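Local coordinates for proto-oncogene tyrosine-protein kinase receptor Ret (Danio rerio, PDB 7AMK), which probably acts as a receptor tyrosine kinase whose cadherin-like extracellular domains recognise GDNF together with its co-receptor GFR alpha 1, at residues Tyr168-Gly173 against Ser185-Thr190. The protein carries 4 engineered substitutions. Numbering follows the deposited sequence.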
loop_
_atom_site.group_PDB
_atom_site.type_symbol
_atom_site.label_atom_id
_atom_site.label_comp_id
_atom_site.label_asym_id
_atom_site.label_seq_id
_atom_site.Cartn_x
_atom_site.Cartn_y
_atom_site.Cartn_z
ATOM N N TYR A 168 -39.742 -43.398 -19.209
ATOM C CA TYR A 168 -38.475 -42.747 -18.891
ATOM C C TYR A 168 -38.004 -43.179 -17.509
ATOM O O TYR A 168 -38.810 -43.556 -16.657
ATOM C CB TYR A 168 -38.602 -41.212 -18.926
ATOM C CG TYR A 168 -38.865 -40.669 -20.290
ATOM C CD1 TYR A 168 -40.162 -40.561 -20.778
ATOM C CD2 TYR A 168 -37.817 -40.281 -21.127
ATOM C CE1 TYR A 168 -40.416 -40.063 -22.046
ATOM C CE2 TYR A 168 -38.053 -39.812 -22.378
ATOM C CZ TYR A 168 -39.361 -39.707 -22.844
ATOM O OH TYR A 168 -39.596 -39.219 -24.110
ATOM N N GLY A 169 -36.685 -43.147 -17.300
ATOM C CA GLY A 169 -36.125 -43.361 -15.977
ATOM C C GLY A 169 -34.863 -42.559 -15.744
ATOM O O GLY A 169 -34.163 -42.185 -16.687
ATOM N N VAL A 170 -34.579 -42.273 -14.480
ATOM C CA VAL A 170 -33.268 -41.753 -14.099
ATOM C C VAL A 170 -32.341 -42.931 -13.865
ATOM O O VAL A 170 -32.625 -43.801 -13.033
ATOM C CB VAL A 170 -33.321 -40.868 -12.845
ATOM C CG1 VAL A 170 -31.892 -40.512 -12.425
ATOM C CG2 VAL A 170 -34.065 -39.598 -13.122
ATOM N N VAL A 171 -31.228 -42.948 -14.593
ATOM C CA VAL A 171 -30.207 -43.969 -14.404
ATOM C C VAL A 171 -29.375 -43.569 -13.193
ATOM O O VAL A 171 -28.639 -42.574 -13.234
ATOM C CB VAL A 171 -29.336 -44.135 -15.649
ATOM C CG1 VAL A 171 -28.007 -44.682 -15.267
ATOM C CG2 VAL A 171 -30.016 -45.078 -16.622
ATOM N N ALA A 172 -29.504 -44.339 -12.103
ATOM C CA ALA A 172 -28.879 -44.005 -10.824
ATOM C C ALA A 172 -27.667 -44.904 -10.624
ATOM O O ALA A 172 -27.804 -46.046 -10.179
ATOM C CB ALA A 172 -29.870 -44.149 -9.675
ATOM N N GLY A 173 -26.484 -44.396 -10.966
ATOM C CA GLY A 173 -25.264 -45.065 -10.560
ATOM C C GLY A 173 -25.119 -44.942 -9.058
ATOM O O GLY A 173 -25.253 -45.923 -8.317
ATOM N N SER A 185 -44.781 -39.355 -16.248
ATOM C CA SER A 185 -43.554 -39.206 -17.039
ATOM C C SER A 185 -42.777 -37.926 -16.705
ATOM O O SER A 185 -42.021 -37.412 -17.533
ATOM C CB SER A 185 -43.852 -39.256 -18.535
ATOM O OG SER A 185 -44.158 -40.578 -18.933
ATOM N N GLU A 186 -42.891 -37.398 -15.490
ATOM C CA GLU A 186 -42.133 -36.198 -15.138
ATOM C C GLU A 186 -40.824 -36.559 -14.441
ATOM O O GLU A 186 -40.797 -37.428 -13.584
ATOM C CB GLU A 186 -42.926 -35.271 -14.214
ATOM C CG GLU A 186 -44.158 -34.651 -14.807
ATOM C CD GLU A 186 -45.166 -34.222 -13.734
ATOM O OE1 GLU A 186 -45.348 -34.946 -12.719
ATOM O OE2 GLU A 186 -45.780 -33.154 -13.918
ATOM N N LEU A 187 -39.749 -35.845 -14.772
ATOM C CA LEU A 187 -38.577 -35.849 -13.905
ATOM C C LEU A 187 -38.904 -35.056 -12.647
ATOM O O LEU A 187 -39.432 -33.947 -12.731
ATOM C CB LEU A 187 -37.396 -35.236 -14.635
ATOM C CG LEU A 187 -36.079 -35.085 -13.890
ATOM C CD1 LEU A 187 -35.435 -36.464 -13.578
ATOM C CD2 LEU A 187 -35.171 -34.205 -14.737
ATOM N N VAL A 188 -38.635 -35.627 -11.476
ATOM C CA VAL A 188 -38.967 -34.971 -10.214
ATOM C C VAL A 188 -37.724 -34.884 -9.322
ATOM O O VAL A 188 -36.838 -35.735 -9.380
ATOM C CB VAL A 188 -40.073 -35.713 -9.474
ATOM C CG1 VAL A 188 -41.265 -36.008 -10.390
ATOM C CG2 VAL A 188 -39.496 -36.981 -8.863
ATOM N N VAL A 189 -37.664 -33.853 -8.474
ATOM C CA VAL A 189 -36.655 -33.800 -7.424
ATOM C C VAL A 189 -37.285 -34.353 -6.159
ATOM O O VAL A 189 -38.380 -33.934 -5.764
ATOM C CB VAL A 189 -36.108 -32.371 -7.229
ATOM C CG1 VAL A 189 -37.192 -31.386 -6.774
ATOM C CG2 VAL A 189 -34.921 -32.384 -6.242
ATOM N N THR A 190 -36.618 -35.335 -5.546
ATOM C CA THR A 190 -37.233 -36.123 -4.491
ATOM C C THR A 190 -36.904 -35.616 -3.087
ATOM O O THR A 190 -37.568 -36.025 -2.133
ATOM C CB THR A 190 -36.813 -37.597 -4.638
ATOM O OG1 THR A 190 -35.387 -37.694 -4.713
ATOM C CG2 THR A 190 -37.407 -38.215 -5.895
HETATM O O HOH W 1 -42.164 -42.669 -18.140
#
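Val170 and Leu187 meet between the two sheets of a cadherin-type beta sandwich, where strand 165-170, at the edge of a four-stranded mixed sheet, faces strand 186-189, the middle strand of a three-stranded antiparallel one. No hydrogen bond joins the two segments directly, as expected for strands in separate layers. Leucine suits this middle strand because its long branched end can span the gap: with CG anti to the backbone N (chi1 177°), Leu187 brings CD1 to 3.5 Å from Val170 CG2, rather tight for two methyl carbons. The side chains cross at about a right angle, and one methyl of each makes the touch. Val170, whose beta-branching fits an extended strand, also packs on Ile205 of its own sheet, while Leu187 leans on Leu149 of strand 147-151.

Farther along, Tyr168 fills the interior with its broad ring, against Leu152, Val180, Ile205 and Cys207, and its hydroxyl is satisfied by the carbonyl of Cys130. Ser185, just before strand 186-189, has its small polar group at the edge of this ring, near its plane, with OG 4.4 Å from Tyr168 CD1. One water bridges the two segments: it accepts a hydrogen bond from Tyr168 N at 2.7 Å and is hydrogen-bonded to Ser185 OG at 3.0 Å.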